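Local coordinates for protein probable thiosulfate sulfurtransferase (Thermus thermophilus, PDB 2EG4) that probably transfers sulfur from thiosulfate to cyanide, as a two-domain rhodanese-like sulfurtransferase that binds zinc, at residues 50-55 / 112-117. Sequence-based numbering, arbitrary orientation.
Sequences GLTELF and EVVAKL
T52 holds OG1 anti to its own carbonyl carbon (chi1 -72°), which aims the hydroxyl at the backbone N of A115. F55 has the same first torsion (chi1 -64°), which brings its ring obliquely against the A115 methyl. Here the extended loop segment 112-117, between strand 89-92 and helix 125-129, runs along helix 41-57 of the first of two rhodanese-like domains. A115 N donates to T52 OG1 at 2.8 Å, with a bent N-H...O angle of 149°. OG1 also makes a weak hydrogen bond to E48 O, one turn back in the helix. The hydroxyl thus ties the loop to the helix. The A115 methyl points toward the helix and touches both L51 and F55. It lies 3.8 Å from L51 CB and 3.7 Å from F55 CE2. V113 CG1 touches F55 CB at 3.4 Å. V114 turns outward, yet its CG1 passes T52 OG1 at 3.6 Å. Hydrogen bonds from Q56 NE2 to V113 O and from L117 N to E48 OE1 also hold the loop. Helix 73-84 packs on the same residues: F81 on L51, L82 on F55 and L84 on L117. L51 and L117 cross at about a right angle, with L51 CD1 4.1 Å from L117 CD2.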
loop_
_atom_site.group_PDB
_atom_site.type_symbol
_atom_site.label_atom_id
_atom_site.label_comp_id
_atom_site.label_asym_id
_atom_site.label_seq_id
_atom_site.Cartn_x
_atom_site.Cartn_y
_atom_site.Cartn_z
ATOM N N GLY A 50 13.729 -8.705 2.894
ATOM C CA GLY A 50 12.514 -9.494 3.065
ATOM C C GLY A 50 11.731 -9.538 1.758
ATOM O O GLY A 50 11.150 -10.575 1.401
ATOM N N LEU A 51 11.715 -8.422 1.034
ATOM C CA LEU A 51 11.020 -8.393 -0.255
ATOM C C LEU A 51 11.772 -9.277 -1.252
ATOM O O LEU A 51 11.160 -9.990 -2.031
ATOM C CB LEU A 51 10.908 -6.965 -0.779
ATOM C CG LEU A 51 9.923 -6.096 0.020
ATOM C CD1 LEU A 51 10.079 -4.614 -0.316
ATOM C CD2 LEU A 51 8.493 -6.533 -0.311
ATOM N N THR A 52 13.100 -9.245 -1.227
ATOM C CA THR A 52 13.857 -10.114 -2.146
ATOM C C THR A 52 13.476 -11.573 -1.930
ATOM O O THR A 52 13.241 -12.320 -2.886
ATOM C CB THR A 52 15.376 -10.010 -1.913
ATOM O OG1 THR A 52 15.841 -8.752 -2.391
ATOM C CG2 THR A 52 16.112 -11.097 -2.678
ATOM N N GLU A 53 13.417 -11.981 -0.668
ATOM C CA GLU A 53 13.099 -13.363 -0.330
ATOM C C GLU A 53 11.699 -13.719 -0.807
ATOM O O GLU A 53 11.468 -14.803 -1.345
ATOM C CB GLU A 53 13.196 -13.583 1.175
ATOM C CG GLU A 53 12.702 -14.935 1.634
ATOM C CD GLU A 53 13.480 -16.102 1.033
ATOM O OE1 GLU A 53 14.593 -15.892 0.510
ATOM O OE2 GLU A 53 12.969 -17.241 1.099
ATOM N N LEU A 54 10.778 -12.788 -0.610
ATOM C CA LEU A 54 9.392 -12.986 -1.022
ATOM C C LEU A 54 9.280 -13.086 -2.534
ATOM O O LEU A 54 8.601 -13.977 -3.061
ATOM C CB LEU A 54 8.544 -11.822 -0.518
ATOM C CG LEU A 54 7.054 -11.856 -0.887
ATOM C CD1 LEU A 54 6.334 -12.990 -0.173
ATOM C CD2 LEU A 54 6.439 -10.525 -0.483
ATOM N N PHE A 55 9.934 -12.166 -3.232
ATOM C CA PHE A 55 9.909 -12.156 -4.690
ATOM C C PHE A 55 10.472 -13.460 -5.252
ATOM O O PHE A 55 9.913 -14.035 -6.187
ATOM C CB PHE A 55 10.731 -10.992 -5.233
ATOM C CG PHE A 55 10.195 -9.616 -4.881
ATOM C CD1 PHE A 55 9.021 -9.454 -4.157
ATOM C CD2 PHE A 55 10.877 -8.481 -5.312
ATOM C CE1 PHE A 55 8.526 -8.163 -3.860
ATOM C CE2 PHE A 55 10.400 -7.206 -5.025
ATOM C CZ PHE A 55 9.224 -7.043 -4.301
ATOM N N GLU A 112 15.413 -15.409 -9.362
ATOM C CA GLU A 112 16.612 -14.881 -8.717
ATOM C C GLU A 112 16.585 -13.367 -8.652
ATOM O O GLU A 112 17.613 -12.715 -8.449
ATOM C CB GLU A 112 17.867 -15.359 -9.452
ATOM C CG GLU A 112 18.179 -16.834 -9.228
ATOM C CD GLU A 112 19.468 -17.269 -9.898
ATOM O OE1 GLU A 112 19.545 -17.187 -11.145
ATOM O OE2 GLU A 112 20.406 -17.687 -9.178
ATOM N N VAL A 113 15.391 -12.818 -8.825
ATOM C CA VAL A 113 15.182 -11.386 -8.783
ATOM C C VAL A 113 15.626 -10.862 -7.422
ATOM O O VAL A 113 15.555 -11.567 -6.418
ATOM C CB VAL A 113 13.690 -11.047 -8.977
ATOM C CG1 VAL A 113 12.890 -11.613 -7.820
ATOM C CG2 VAL A 113 13.492 -9.539 -9.076
ATOM N N VAL A 114 16.092 -9.623 -7.394
ATOM C CA VAL A 114 16.522 -9.022 -6.141
ATOM C C VAL A 114 15.806 -7.696 -6.002
ATOM O O VAL A 114 15.808 -6.880 -6.921
ATOM C CB VAL A 114 18.045 -8.785 -6.127
ATOM C CG1 VAL A 114 18.450 -8.077 -4.846
ATOM C CG2 VAL A 114 18.765 -10.118 -6.251
ATOM N N ALA A 115 15.182 -7.482 -4.854
ATOM C CA ALA A 115 14.465 -6.240 -4.625
ATOM C C ALA A 115 15.429 -5.069 -4.524
ATOM O O ALA A 115 16.565 -5.228 -4.090
ATOM C CB ALA A 115 13.635 -6.344 -3.340
ATOM N N LYS A 116 14.958 -3.899 -4.937
ATOM C CA LYS A 116 15.722 -2.654 -4.872
ATOM C C LYS A 116 14.705 -1.624 -4.394
ATOM O O LYS A 116 13.787 -1.257 -5.140
ATOM C CB LYS A 116 16.250 -2.264 -6.254
ATOM C CG LYS A 116 17.107 -1.013 -6.253
ATOM C CD LYS A 116 18.386 -1.241 -5.477
ATOM C CE LYS A 116 19.310 -0.042 -5.559
ATOM N NZ LYS A 116 20.654 -0.345 -4.985
ATOM N N LEU A 117 14.848 -1.152 -3.159
ATOM C CA LEU A 117 13.882 -0.198 -2.619
ATOM C C LEU A 117 13.657 1.075 -3.394
ATOM O O LEU A 117 14.594 1.794 -3.741
ATOM C CB LEU A 117 14.232 0.216 -1.191
ATOM C CG LEU A 117 13.956 -0.710 -0.011
ATOM C CD1 LEU A 117 14.003 0.135 1.266
ATOM C CD2 LEU A 117 12.593 -1.383 -0.134
#